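Local coordinates for protein ribosomal processing cysteine protease Prp (Streptococcus mutans, PDB 2G0I) that probably acts as a cysteine protease of the Prp family, with a part in ribosome biogenesis, at residues A38-R43 with A122-I127; K44-S49 with K115-F120; V50-H55 with G99-D104; Y61-V66 with P135-A140; A85-S90 with I108-D113. All coordinates share one frame; numbering follows the deposited sequence.

Interaction 1 (A38-R43 with A122-I127); sequences ATFIRR and AFLLGI
The ring of Phe40 is overlapped on one face by the CD1 methyl of Leu124, a CH-pi contact that joins sheet to helix in a two-layer alpha-beta sandwich. Leu124 CD1 stands 3.4 Å from the centroid of the Phe40 ring and only 6° off its normal, so all six ring carbons are met almost equally. The segments run roughly antiparallel, their axes 10.7 Å apart, and Phe40 spans much of that gap: with CG anti to its own carbonyl carbon (chi1 -64°), it reaches the helix with the far rim of the ring leading. That rim meets two further residues. Phe123 approaches near the plane of the Phe40 ring, CE1 of Phe40 lying 3.7 Å from CD2 of Phe123, but the two rings are inclined by 50° and do not stack. Ile127 sets its CG2 in the plane of the Phe40 ring, and the same methyl lies 3.9 Å from Ala38 CB. Beyond these, Phe123 packs on Leu73 and Leu77 of helix 61-84, which completes the helical layer. The polar margin belongs to Arg42, whose NH1 forms a salt bridge with Glu121 OE2, while Leu124 CD2 lies at the edge of the guanidinium, near its plane, 3.5 Å from Arg42 NH2.

Interaction 2 (K44-S49 with K115-F120); sequences KGILES and KVQLLF
Gln117 turns its carboxamide onto the backbone of Leu47 and grips it twice, while Phe120, one helical turn further on, lays its ring under the side chain of the same residue. The amide reaches the strand because the Gln117 chain folds at chi2 (-63°) instead of extending. Its OE1 accepts the N-H of Leu47 at 2.9 Å from Leu47 N, the donor tilted 24° from the carbonyl plane of the amide. Its NE2 gives the straighter bond, 3.0 Å to Leu47 O with 167° at the hydrogen, in the amide plane and on a lone pair of that carbonyl. The paired bonds satisfy both backbone polar groups of Leu47 and fix the rotation of the amide. Gln117 OE1 also lies 3.6 Å from Ile46 CB.

Phe120 approaches differently. Leu47 CB sits over the face of its ring, offset toward the rim, 3.6 Å from Phe120 CD1, and Leu47 CD1 lies 3.6 Å from the backbone atom Phe120 O. The far edge of the ring points at the main chain, with CZ of Phe120 3.6 Å from Ser49 C. Here Glu48 and Ser49 form a classic beta bulge opposite Ile41 of strand 36-43. Gln117 NE2 also bonds to Lys111 O in the loop before helix 114-133, and the helix passes on to pack Leu119 against Leu77, Ala80 and Leu81 of helix 61-84.

Interaction 3 (V50-H55 with G99-D104); sequences VELTGH and GYMKID
Val50 and Ile103 face each other as a hydrogen-bonded pair of antiparallel strands, and their side chains mark the tightly packed face of this beta ladder. Val50 CG1 lies 3.8 Å from Ile103 CD1, the two side chains side by side and pointing the same way. Next along, Leu52 N donates to Met101 O at 2.7 Å, and Met101, modelled as selenomethionine, continues the buried row. Bent at chi3 (-41°), it brings its CE methyl 3.5 Å from NE2 of His55, approaching the imidazole obliquely. The His55 ring also covers the strand end, where its CE1 is 3.4 Å from Gly99 C, and just past the last bridge Gly54 N bonds to Gly99 O.

The face carrying Glu51, Thr53, Tyr100 and Lys102 is looser and partly open to solvent. There Glu51 comes to the edge of the Tyr100 ring, carboxylate and ring planes 65° apart, with OE2 in the ring plane 3.3 Å from Tyr100 CE1. Glu51 OE1 and Lys102 NZ stay 4.4 Å apart, beyond salt-bridge distance. In the sheet, strand 36-43 pairs with the other edge of strand 46-53, and strand 90-94 with the other edge of strand 100-104, while helix 61-84 covers Leu52, Met101 and Ile103 through Val70, Ser74 and Leu77.

Interaction 4 (Y61-V66 with P135-A140); sequences YGFDIV and PEFVTA
Two first torsions bring Phe63 and Phe137 together: Phe63 holds CG opposite its backbone N (chi1 174°), and Phe137 holds CG anti to the carbonyl carbon (chi1 -58°), which carries its ring over the first turn of helix 61-84. The rings touch obliquely, planes inclined by 56°, with CD1 of Phe63 3.5 Å from CD1 of Phe137. Phe137 presents its face to the helix backbone: Phe63 CA stands 3.9 Å above the centre of that ring, and Gly62 C lies 3.9 Å from Phe137 CE2. The opposite face is covered by the preceding residue, Glu136, whose CG sits 3.7 Å above the ring centre. Phe137 is thus held between helix backbone and its own loop.

One turn along the helix, Val66 continues the hydrophobic contact with both branches. Its CG2 is 3.7 Å from Phe137 CD2, while its CG1 comes to 3.4 Å from Val138 CG2, tighter than ordinary van der Waals packing. Phe63 and Val66 both pack also on Ile36 of strand 36-43, the neighbour of strand 138-144 in the sheet. Another side of the helix faces the second subunit, where Tyr61 OH is hydrogen-bonded to Asp64 OD2 of that chain.

The side chain of Val138 lies about 9 Å from that of Glu132, a residue that binds calcium, though none is bound to this chain. What results is the helix-to-sheet packing of a two-layer alpha-beta sandwich, with the turn from helix 114-133 into strand 138-144, outermost in the sheet of this chain, pinned to the start of helix 61-84.

Interaction 5 (A85-S90 with I108-D113); sequences ADCTVS and ITNKSD
Asn110 extends from its turn toward Asp86, and its amide makes the direct hydrogen bond between the two loops. CB already points toward the facing loop, and chi1 of 74° sets CG between backbone N and carbonyl carbon, 4.0 Å from Asp86 O. At the tip the two amide atoms part company. OD1 receives a hydrogen bond from a water at 2.7 Å, a water whose second link, to Asp86 O, is weak. ND2 donates twice: across the contact to Asp86 O at 3.2 Å, coming from above the carbonyl plane, and within its own loop to Asp113 OD2, also at 3.2 Å and from above the carboxylate plane.

Beside this polar cluster, Ile108 CG2 makes an apolar contact with Cys87 SG at 4.1 Å, while Ile108 CD1 packs on the carbonyl oxygen Thr88 O at 3.4 Å. Cys87 also packs on Val116 of helix 114-133, and a second water bridges the loops, donating to Ala85 O at 2.9 Å and to Asp113 OD2. The loop after helix 61-84 is thereby tied to the two overlapping type I turns that precede helix 114-133. Because ND2 faces two oxygens and OD1 accepts from water, the amide has a defined flip, and the nearby carboxylate of Asp113 would probably polarise its N-H groups.

In the fold
From the N terminus, strand 36-43 is the first to be closed off, by interaction 1 with helix 114-133, a wide loop that encloses interactions 2, 3 and 5. Interaction 2 starts at the next strand, ends on an earlier part of the same helix, and itself contains interactions 3 and 5. These two cross, since segment 85-90 leaves helix 61-84 before the partner strand of interaction 3 is reached; they meet where Ser90 bonds to Asp104. Interaction 4 spans interaction 5 but crosses interactions 1, 2 and 3, returning the last strand to the first helix. Together they bind both helices, the sheet and the loops at opposite ends of the domain.

Interaction 1 (A38-R43 with A122-I127)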
# COMPACT_ATOMS: atom_id res chain seq x y z
N ALA B 38 0.35 -13.24 8.84
CA ALA B 38 1.24 -13.13 7.71
C ALA B 38 2.60 -13.81 8.02
O ALA B 38 3.15 -13.60 9.11
CB ALA B 38 1.46 -11.67 7.40
N THR B 39 3.13 -14.57 7.06
CA THR B 39 4.42 -15.28 7.22
C THR B 39 5.27 -14.94 6.02
O THR B 39 4.91 -15.27 4.87
CB THR B 39 4.21 -16.83 7.31
OG1 THR B 39 3.32 -17.12 8.39
CG2 THR B 39 5.53 -17.61 7.47
N PHE B 40 6.34 -14.19 6.28
CA PHE B 40 7.31 -13.80 5.25
C PHE B 40 8.50 -14.75 5.32
O PHE B 40 9.01 -15.06 6.40
CB PHE B 40 7.80 -12.38 5.50
CG PHE B 40 6.71 -11.33 5.38
CD1 PHE B 40 6.61 -10.55 4.21
CD2 PHE B 40 5.84 -11.07 6.44
CE1 PHE B 40 5.63 -9.57 4.06
CE2 PHE B 40 4.84 -10.05 6.30
CZ PHE B 40 4.76 -9.29 5.09
N ILE B 41 8.98 -15.15 4.15
CA ILE B 41 10.24 -15.86 4.10
C ILE B 41 11.27 -15.03 3.36
O ILE B 41 11.06 -14.67 2.19
CB ILE B 41 10.06 -17.23 3.45
CG1 ILE B 41 9.11 -18.07 4.30
CG2 ILE B 41 11.49 -17.93 3.24
CD1 ILE B 41 8.73 -19.34 3.66
N ARG B 42 12.40 -14.78 4.04
CA ARG B 42 13.58 -14.16 3.48
C ARG B 42 14.65 -15.27 3.32
O ARG B 42 14.84 -16.10 4.23
CB ARG B 42 14.09 -13.08 4.44
CG ARG B 42 15.13 -12.15 3.83
CD ARG B 42 15.59 -11.06 4.82
NE ARG B 42 14.53 -10.13 5.22
CZ ARG B 42 14.22 -9.00 4.57
NH1 ARG B 42 14.89 -8.66 3.48
NH2 ARG B 42 13.26 -8.21 5.02
N ARG B 43 15.30 -15.32 2.16
CA ARG B 43 16.38 -16.30 1.90
C ARG B 43 17.57 -15.54 1.32
O ARG B 43 17.46 -14.85 0.31
CB ARG B 43 15.94 -17.38 0.90
CG ARG B 43 14.68 -18.17 1.28
CD ARG B 43 14.52 -19.55 0.51
NE ARG B 43 13.30 -20.23 0.97
CZ ARG B 43 12.07 -19.99 0.50
NH1 ARG B 43 11.87 -19.10 -0.48
NH2 ARG B 43 11.03 -20.65 0.99
N ALA B 122 8.42 -2.66 1.14
CA ALA B 122 7.34 -1.70 1.48
C ALA B 122 6.10 -2.41 1.99
O ALA B 122 5.45 -1.95 2.90
CB ALA B 122 6.98 -0.89 0.29
N PHE B 123 5.76 -3.52 1.36
CA PHE B 123 4.64 -4.35 1.82
C PHE B 123 4.91 -4.91 3.20
O PHE B 123 4.03 -4.85 4.07
CB PHE B 123 4.35 -5.49 0.83
CG PHE B 123 3.26 -6.41 1.28
CD1 PHE B 123 1.93 -5.93 1.39
CD2 PHE B 123 3.55 -7.73 1.61
CE1 PHE B 123 0.90 -6.77 1.80
CE2 PHE B 123 2.52 -8.62 2.03
CZ PHE B 123 1.21 -8.13 2.14
N LEU B 124 6.09 -5.47 3.41
CA LEU B 124 6.45 -5.95 4.76
C LEU B 124 6.36 -4.81 5.78
O LEU B 124 5.91 -4.99 6.92
CB LEU B 124 7.87 -6.55 4.75
CG LEU B 124 8.50 -6.89 6.12
CD1 LEU B 124 7.68 -7.94 6.77
CD2 LEU B 124 9.96 -7.29 5.91
N LEU B 125 6.82 -3.63 5.39
CA LEU B 125 6.77 -2.46 6.30
C LEU B 125 5.30 -2.16 6.67
O LEU B 125 4.98 -1.95 7.83
CB LEU B 125 7.43 -1.23 5.65
CG LEU B 125 7.49 0.02 6.55
CD1 LEU B 125 8.33 -0.21 7.84
CD2 LEU B 125 8.04 1.18 5.77
N GLY B 126 4.42 -2.18 5.69
CA GLY B 126 2.98 -1.91 5.97
C GLY B 126 2.31 -2.93 6.87
O GLY B 126 1.54 -2.57 7.82
N ILE B 127 2.54 -4.22 6.58
CA ILE B 127 2.01 -5.30 7.42
C ILE B 127 2.55 -5.21 8.84
O ILE B 127 1.79 -5.32 9.81
CB ILE B 127 2.29 -6.71 6.81
CG1 ILE B 127 1.61 -6.85 5.45
CG2 ILE B 127 1.85 -7.85 7.78
CD1 ILE B 127 0.03 -6.77 5.46

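Interaction 2 (K44-S49 with K115-F120)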
# COMPACT_ATOMS: atom_id res chain seq x y z
N LYS B 44 18.73 -15.68 1.96
CA LYS B 44 19.95 -15.00 1.52
C LYS B 44 19.72 -13.50 1.38
O LYS B 44 20.21 -12.87 0.44
CB LYS B 44 20.48 -15.61 0.20
CG LYS B 44 20.73 -17.12 0.22
CD LYS B 44 21.86 -17.47 1.20
CE LYS B 44 22.21 -18.95 1.17
NZ LYS B 44 23.22 -19.18 2.23
N GLY B 45 18.95 -12.93 2.31
CA GLY B 45 18.81 -11.49 2.39
C GLY B 45 17.64 -10.90 1.62
O GLY B 45 17.26 -9.77 1.89
N ILE B 46 17.09 -11.65 0.66
CA ILE B 46 15.96 -11.18 -0.14
C ILE B 46 14.60 -11.83 0.25
O ILE B 46 14.50 -13.02 0.55
CB ILE B 46 16.20 -11.32 -1.69
CG1 ILE B 46 16.19 -12.79 -2.12
CG2 ILE B 46 17.54 -10.58 -2.14
CD1 ILE B 46 15.84 -13.07 -3.60
N LEU B 47 13.55 -11.01 0.25
CA LEU B 47 12.19 -11.53 0.45
C LEU B 47 11.79 -12.39 -0.73
O LEU B 47 11.81 -11.93 -1.88
CB LEU B 47 11.21 -10.35 0.61
CG LEU B 47 11.39 -9.60 1.93
CD1 LEU B 47 10.63 -8.28 1.86
CD2 LEU B 47 10.92 -10.46 3.13
N GLU B 48 11.34 -13.60 -0.42
CA GLU B 48 10.97 -14.55 -1.45
C GLU B 48 9.49 -14.87 -1.49
O GLU B 48 8.96 -15.08 -2.56
CB GLU B 48 11.77 -15.85 -1.32
CG GLU B 48 13.28 -15.61 -1.57
CD GLU B 48 13.94 -16.75 -2.32
OE1 GLU B 48 14.81 -16.48 -3.17
OE2 GLU B 48 13.58 -17.89 -2.05
N SER B 49 8.84 -14.91 -0.33
CA SER B 49 7.41 -15.21 -0.30
C SER B 49 6.68 -14.63 0.90
O SER B 49 7.27 -14.35 1.93
CB SER B 49 7.16 -16.72 -0.35
OG SER B 49 7.62 -17.36 0.84
N LYS B 115 13.84 -3.13 -7.87
CA LYS B 115 12.43 -2.64 -7.79
C LYS B 115 11.53 -3.67 -7.14
O LYS B 115 10.60 -3.32 -6.39
CB LYS B 115 11.89 -2.26 -9.18
CG LYS B 115 12.63 -1.07 -9.72
CD LYS B 115 12.20 -0.71 -11.09
CE LYS B 115 12.98 0.57 -11.44
NZ LYS B 115 12.65 0.92 -12.80
N VAL B 116 11.79 -4.95 -7.46
CA VAL B 116 10.99 -6.04 -6.91
C VAL B 116 11.11 -6.03 -5.37
O VAL B 116 10.08 -6.04 -4.66
CB VAL B 116 11.36 -7.44 -7.50
CG1 VAL B 116 10.75 -8.55 -6.67
CG2 VAL B 116 10.89 -7.60 -8.97
N GLN B 117 12.35 -5.98 -4.87
CA GLN B 117 12.58 -6.05 -3.40
C GLN B 117 12.11 -4.81 -2.68
O GLN B 117 11.69 -4.88 -1.51
CB GLN B 117 14.06 -6.28 -3.09
CG GLN B 117 14.51 -7.72 -3.43
CD GLN B 117 13.78 -8.73 -2.60
OE1 GLN B 117 13.80 -8.67 -1.37
NE2 GLN B 117 13.10 -9.64 -3.25
N LEU B 118 12.21 -3.66 -3.36
CA LEU B 118 11.74 -2.42 -2.73
C LEU B 118 10.24 -2.51 -2.49
O LEU B 118 9.77 -2.16 -1.41
CB LEU B 118 12.04 -1.19 -3.56
CG LEU B 118 11.51 0.13 -2.96
CD1 LEU B 118 12.08 0.44 -1.57
CD2 LEU B 118 11.86 1.24 -3.89
N LEU B 119 9.49 -2.95 -3.49
CA LEU B 119 8.03 -3.12 -3.35
C LEU B 119 7.68 -4.14 -2.26
O LEU B 119 6.78 -3.92 -1.42
CB LEU B 119 7.41 -3.53 -4.69
CG LEU B 119 7.45 -2.39 -5.75
CD1 LEU B 119 7.03 -2.96 -7.11
CD2 LEU B 119 6.54 -1.25 -5.28
N PHE B 120 8.40 -5.24 -2.25
CA PHE B 120 8.16 -6.31 -1.27
C PHE B 120 8.50 -5.82 0.16
O PHE B 120 7.79 -6.17 1.12
CB PHE B 120 9.02 -7.54 -1.64
CG PHE B 120 8.40 -8.87 -1.26
CD1 PHE B 120 8.71 -10.01 -2.00
CD2 PHE B 120 7.47 -8.97 -0.20
CE1 PHE B 120 8.10 -11.26 -1.68
CE2 PHE B 120 6.86 -10.20 0.13
CZ PHE B 120 7.20 -11.35 -0.61

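Interaction 3 (V50-H55 with G99-D104)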
# COMPACT_ATOMS: atom_id res chain seq x y z
N VAL B 50 5.37 -14.48 0.75
CA VAL B 50 4.53 -14.11 1.88
C VAL B 50 3.24 -14.89 1.76
O VAL B 50 2.67 -15.04 0.66
CB VAL B 50 4.32 -12.57 2.01
CG1 VAL B 50 3.64 -12.04 0.77
CG2 VAL B 50 3.43 -12.25 3.24
N GLU B 51 2.80 -15.41 2.90
CA GLU B 51 1.59 -16.19 2.98
C GLU B 51 0.68 -15.52 3.97
O GLU B 51 1.13 -15.23 5.08
CB GLU B 51 1.94 -17.63 3.37
CG GLU B 51 0.72 -18.50 3.64
CD GLU B 51 1.10 -19.92 4.09
OE1 GLU B 51 2.21 -20.38 3.75
OE2 GLU B 51 0.26 -20.56 4.76
N LEU B 52 -0.57 -15.24 3.60
CA LEU B 52 -1.51 -14.65 4.55
C LEU B 52 -2.76 -15.47 4.73
O LEU B 52 -3.28 -16.00 3.76
CB LEU B 52 -1.91 -13.24 4.15
CG LEU B 52 -0.76 -12.24 4.07
CD1 LEU B 52 -0.42 -12.07 2.61
CD2 LEU B 52 -1.12 -10.94 4.70
N THR B 53 -3.27 -15.53 5.95
CA THR B 53 -4.56 -16.19 6.19
C THR B 53 -5.44 -15.28 7.03
O THR B 53 -4.91 -14.47 7.78
CB THR B 53 -4.37 -17.56 6.91
OG1 THR B 53 -3.75 -17.36 8.19
CG2 THR B 53 -3.49 -18.50 6.07
N GLY B 54 -6.77 -15.37 6.90
CA GLY B 54 -7.69 -14.58 7.77
C GLY B 54 -8.21 -13.24 7.23
O GLY B 54 -9.14 -12.65 7.79
N HIS B 55 -7.62 -12.76 6.15
CA HIS B 55 -7.84 -11.41 5.61
C HIS B 55 -9.17 -11.28 4.83
O HIS B 55 -9.55 -10.18 4.44
CB HIS B 55 -6.67 -11.10 4.66
CG HIS B 55 -6.43 -12.19 3.67
ND1 HIS B 55 -5.82 -13.38 4.01
CD2 HIS B 55 -6.81 -12.32 2.38
CE1 HIS B 55 -5.81 -14.18 2.97
NE2 HIS B 55 -6.40 -13.56 1.96
N GLY B 99 -9.83 -17.16 4.40
CA GLY B 99 -9.03 -16.63 3.29
C GLY B 99 -7.60 -17.10 3.37
O GLY B 99 -7.01 -17.20 4.46
N TYR B 100 -7.03 -17.36 2.19
CA TYR B 100 -5.64 -17.73 2.02
C TYR B 100 -5.05 -16.98 0.81
O TYR B 100 -5.71 -16.83 -0.24
CB TYR B 100 -5.54 -19.24 1.80
CG TYR B 100 -4.16 -19.74 1.50
CD1 TYR B 100 -3.26 -19.96 2.54
CD2 TYR B 100 -3.73 -19.95 0.19
CE1 TYR B 100 -1.97 -20.39 2.30
CE2 TYR B 100 -2.41 -20.39 -0.08
CZ TYR B 100 -1.54 -20.61 1.00
OH TYR B 100 -0.25 -21.03 0.80
N MSE B 101 -3.80 -16.54 0.95
CA MSE B 101 -3.10 -15.91 -0.14
C MSE B 101 -1.62 -16.22 0.00
O MSE B 101 -1.07 -16.18 1.10
CB MSE B 101 -3.33 -14.41 -0.11
CG MSE B 101 -2.69 -13.65 -1.22
SE MSE B 101 -2.91 -11.69 -0.95
CE MSE B 101 -4.67 -11.60 -0.35
N LYS B 102 -0.98 -16.57 -1.10
CA LYS B 102 0.44 -16.72 -1.05
C LYS B 102 1.03 -16.10 -2.30
O LYS B 102 0.64 -16.48 -3.43
CB LYS B 102 0.82 -18.18 -0.90
CG LYS B 102 2.35 -18.35 -0.83
CD LYS B 102 2.76 -19.77 -0.47
CE LYS B 102 4.25 -19.79 -0.23
NZ LYS B 102 4.73 -21.11 0.21
N ILE B 103 1.93 -15.14 -2.10
CA ILE B 103 2.70 -14.53 -3.20
C ILE B 103 4.06 -15.18 -3.14
O ILE B 103 4.70 -15.15 -2.08
CB ILE B 103 2.85 -13.01 -3.00
CG1 ILE B 103 1.45 -12.39 -2.93
CG2 ILE B 103 3.70 -12.37 -4.13
CD1 ILE B 103 1.37 -11.10 -2.10
N ASP B 104 4.51 -15.78 -4.24
CA ASP B 104 5.73 -16.57 -4.15
C ASP B 104 6.64 -16.22 -5.31
O ASP B 104 6.26 -16.40 -6.46
CB ASP B 104 5.39 -18.04 -4.12
CG ASP B 104 6.60 -18.93 -3.78
OD1 ASP B 104 7.75 -18.46 -3.72
OD2 ASP B 104 6.36 -20.13 -3.56

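Interaction 4 (Y61-V66 with P135-A140)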
# COMPACT_ATOMS: atom_id res chain seq x y z
N TYR B 61 -16.72 -5.17 12.65
CA TYR B 61 -16.35 -3.87 12.12
C TYR B 61 -14.82 -3.60 12.21
O TYR B 61 -14.16 -3.51 11.16
CB TYR B 61 -17.20 -2.74 12.74
CG TYR B 61 -16.83 -1.38 12.19
CD1 TYR B 61 -17.37 -0.92 10.98
CD2 TYR B 61 -15.89 -0.58 12.85
CE1 TYR B 61 -17.01 0.33 10.45
CE2 TYR B 61 -15.49 0.66 12.31
CZ TYR B 61 -16.06 1.11 11.13
OH TYR B 61 -15.69 2.33 10.63
N GLY B 62 -14.26 -3.54 13.42
CA GLY B 62 -12.84 -3.21 13.64
C GLY B 62 -11.91 -4.08 12.80
O GLY B 62 -10.98 -3.57 12.16
N PHE B 63 -12.18 -5.38 12.77
CA PHE B 63 -11.35 -6.34 12.09
C PHE B 63 -11.51 -6.18 10.58
O PHE B 63 -10.55 -6.30 9.85
CB PHE B 63 -11.71 -7.77 12.51
CG PHE B 63 -10.99 -8.85 11.74
CD1 PHE B 63 -9.65 -9.15 12.00
CD2 PHE B 63 -11.66 -9.59 10.77
CE1 PHE B 63 -9.00 -10.17 11.29
CE2 PHE B 63 -11.02 -10.60 10.06
CZ PHE B 63 -9.68 -10.89 10.32
N ASP B 64 -12.72 -5.89 10.13
CA ASP B 64 -12.92 -5.75 8.69
C ASP B 64 -12.26 -4.50 8.10
O ASP B 64 -11.88 -4.49 6.92
CB ASP B 64 -14.40 -5.89 8.33
CG ASP B 64 -14.90 -7.32 8.60
OD1 ASP B 64 -14.08 -8.25 8.88
OD2 ASP B 64 -16.11 -7.53 8.55
N ILE B 65 -12.12 -3.47 8.92
CA ILE B 65 -11.33 -2.26 8.55
C ILE B 65 -9.85 -2.66 8.41
O ILE B 65 -9.18 -2.30 7.43
CB ILE B 65 -11.48 -1.16 9.61
CG1 ILE B 65 -12.90 -0.57 9.55
CG2 ILE B 65 -10.42 -0.10 9.45
CD1 ILE B 65 -13.33 -0.07 8.18
N VAL B 66 -9.35 -3.45 9.36
CA VAL B 66 -7.98 -3.99 9.24
C VAL B 66 -7.82 -4.89 8.02
O VAL B 66 -6.78 -4.85 7.33
CB VAL B 66 -7.51 -4.72 10.53
CG1 VAL B 66 -6.17 -5.45 10.28
CG2 VAL B 66 -7.41 -3.73 11.70
N PRO B 135 -2.30 -5.31 17.16
CA PRO B 135 -1.85 -6.68 17.53
C PRO B 135 -3.02 -7.63 17.78
O PRO B 135 -2.90 -8.86 17.63
CB PRO B 135 -1.05 -6.47 18.82
CG PRO B 135 -1.27 -5.06 19.26
CD PRO B 135 -1.80 -4.27 18.08
N GLU B 136 -4.18 -7.06 18.14
CA GLU B 136 -5.33 -7.88 18.41
C GLU B 136 -5.95 -8.43 17.12
O GLU B 136 -6.71 -9.39 17.17
CB GLU B 136 -6.36 -7.11 19.26
CG GLU B 136 -7.15 -6.06 18.50
CD GLU B 136 -6.40 -4.75 18.30
OE1 GLU B 136 -5.17 -4.65 18.57
OE2 GLU B 136 -7.07 -3.78 17.88
N PHE B 137 -5.60 -7.83 15.95
CA PHE B 137 -6.09 -8.32 14.67
C PHE B 137 -5.04 -8.89 13.70
O PHE B 137 -5.40 -9.58 12.77
CB PHE B 137 -6.86 -7.23 13.90
CG PHE B 137 -8.05 -6.68 14.65
CD1 PHE B 137 -9.07 -7.52 15.09
CD2 PHE B 137 -8.14 -5.31 14.92
CE1 PHE B 137 -10.19 -7.00 15.80
CE2 PHE B 137 -9.25 -4.77 15.62
CZ PHE B 137 -10.27 -5.62 16.06
N VAL B 138 -3.76 -8.58 13.92
CA VAL B 138 -2.71 -8.98 12.94
C VAL B 138 -1.46 -9.49 13.65
O VAL B 138 -0.95 -8.81 14.54
CB VAL B 138 -2.28 -7.81 12.01
CG1 VAL B 138 -1.37 -8.34 10.84
CG2 VAL B 138 -3.47 -7.09 11.44
N THR B 139 -0.97 -10.67 13.22
CA THR B 139 0.26 -11.25 13.74
C THR B 139 1.17 -11.52 12.55
O THR B 139 0.70 -12.00 11.51
CB THR B 139 -0.05 -12.56 14.50
OG1 THR B 139 -0.94 -12.26 15.61
CG2 THR B 139 1.20 -13.11 15.11
N ALA B 140 2.44 -11.17 12.67
CA ALA B 140 3.40 -11.39 11.58
C ALA B 140 4.51 -12.33 12.04
O ALA B 140 4.94 -12.25 13.20
CB ALA B 140 3.99 -10.02 11.10

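Interaction 5 (A85-S90 with I108-D113)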
# COMPACT_ATOMS: atom_id res chain seq x y z
N ALA B 85 7.57 -3.23 -11.82
CA ALA B 85 8.82 -3.91 -11.56
C ALA B 85 9.09 -5.03 -12.56
O ALA B 85 10.08 -5.76 -12.39
CB ALA B 85 8.87 -4.47 -10.13
N ASP B 86 8.21 -5.20 -13.55
CA ASP B 86 8.44 -6.17 -14.61
C ASP B 86 8.59 -7.59 -14.02
O ASP B 86 9.52 -8.35 -14.37
CB ASP B 86 9.70 -5.77 -15.39
CG ASP B 86 9.96 -6.66 -16.59
OD1 ASP B 86 8.98 -7.17 -17.17
OD2 ASP B 86 11.16 -6.82 -16.95
N CYS B 87 7.67 -7.93 -13.13
CA CYS B 87 7.72 -9.16 -12.35
C CYS B 87 6.32 -9.78 -12.23
O CYS B 87 5.44 -9.26 -11.52
CB CYS B 87 8.33 -8.85 -10.97
SG CYS B 87 8.52 -10.23 -9.80
N THR B 88 6.10 -10.91 -12.91
CA THR B 88 4.85 -11.62 -12.70
C THR B 88 5.04 -12.67 -11.63
O THR B 88 5.92 -13.56 -11.71
CB THR B 88 4.16 -12.16 -13.99
OG1 THR B 88 3.82 -11.05 -14.84
CG2 THR B 88 2.85 -12.91 -13.67
N VAL B 89 4.23 -12.54 -10.60
CA VAL B 89 4.39 -13.41 -9.46
C VAL B 89 3.57 -14.67 -9.67
O VAL B 89 2.64 -14.70 -10.49
CB VAL B 89 4.09 -12.66 -8.12
CG1 VAL B 89 4.83 -11.34 -8.11
CG2 VAL B 89 2.58 -12.43 -7.90
N SER B 90 3.93 -15.69 -8.91
CA SER B 90 3.06 -16.80 -8.71
C SER B 90 2.18 -16.38 -7.53
O SER B 90 2.67 -15.85 -6.52
CB SER B 90 3.91 -18.01 -8.37
OG SER B 90 3.13 -19.07 -7.90
N ILE B 108 11.06 -17.07 -9.56
CA ILE B 108 11.05 -16.00 -10.59
C ILE B 108 12.49 -15.52 -10.74
O ILE B 108 13.13 -15.24 -9.74
CB ILE B 108 10.16 -14.80 -10.16
CG1 ILE B 108 8.74 -15.25 -9.74
CG2 ILE B 108 10.16 -13.71 -11.25
CD1 ILE B 108 7.94 -16.16 -10.75
N THR B 109 13.03 -15.46 -11.97
CA THR B 109 14.49 -15.28 -12.09
C THR B 109 14.94 -13.89 -11.66
O THR B 109 16.03 -13.72 -11.14
CB THR B 109 15.09 -15.75 -13.48
OG1 THR B 109 14.08 -15.67 -14.47
CG2 THR B 109 15.52 -17.23 -13.40
N ASN B 110 14.05 -12.91 -11.78
CA ASN B 110 14.40 -11.58 -11.31
C ASN B 110 13.85 -11.23 -9.90
O ASN B 110 13.70 -10.06 -9.55
CB ASN B 110 14.11 -10.50 -12.38
CG ASN B 110 12.62 -10.20 -12.54
OD1 ASN B 110 11.75 -11.06 -12.31
ND2 ASN B 110 12.31 -8.98 -12.96
N LYS B 111 13.62 -12.25 -9.08
CA LYS B 111 13.24 -12.00 -7.68
C LYS B 111 14.16 -11.04 -6.93
O LYS B 111 13.70 -10.34 -6.05
CB LYS B 111 13.12 -13.31 -6.90
CG LYS B 111 14.40 -14.13 -6.86
CD LYS B 111 14.11 -15.51 -6.33
CE LYS B 111 15.37 -16.37 -6.41
NZ LYS B 111 15.16 -17.64 -5.64
N SER B 112 15.45 -11.01 -7.28
CA SER B 112 16.44 -10.23 -6.53
C SER B 112 16.50 -8.76 -7.01
O SER B 112 17.30 -7.96 -6.48
CB SER B 112 17.82 -10.90 -6.70
OG SER B 112 18.20 -10.78 -8.07
N ASP B 113 15.67 -8.40 -8.00
CA ASP B 113 15.73 -7.06 -8.60
C ASP B 113 15.49 -6.01 -7.54
O ASP B 113 14.69 -6.24 -6.61
CB ASP B 113 14.66 -6.87 -9.68
CG ASP B 113 15.14 -7.25 -11.04
OD1 ASP B 113 16.17 -7.99 -11.11
OD2 ASP B 113 14.47 -6.85 -12.03
O HOH W 1 12.80 -5.02 -11.82
O HOH W 2 9.68 -11.68 -13.86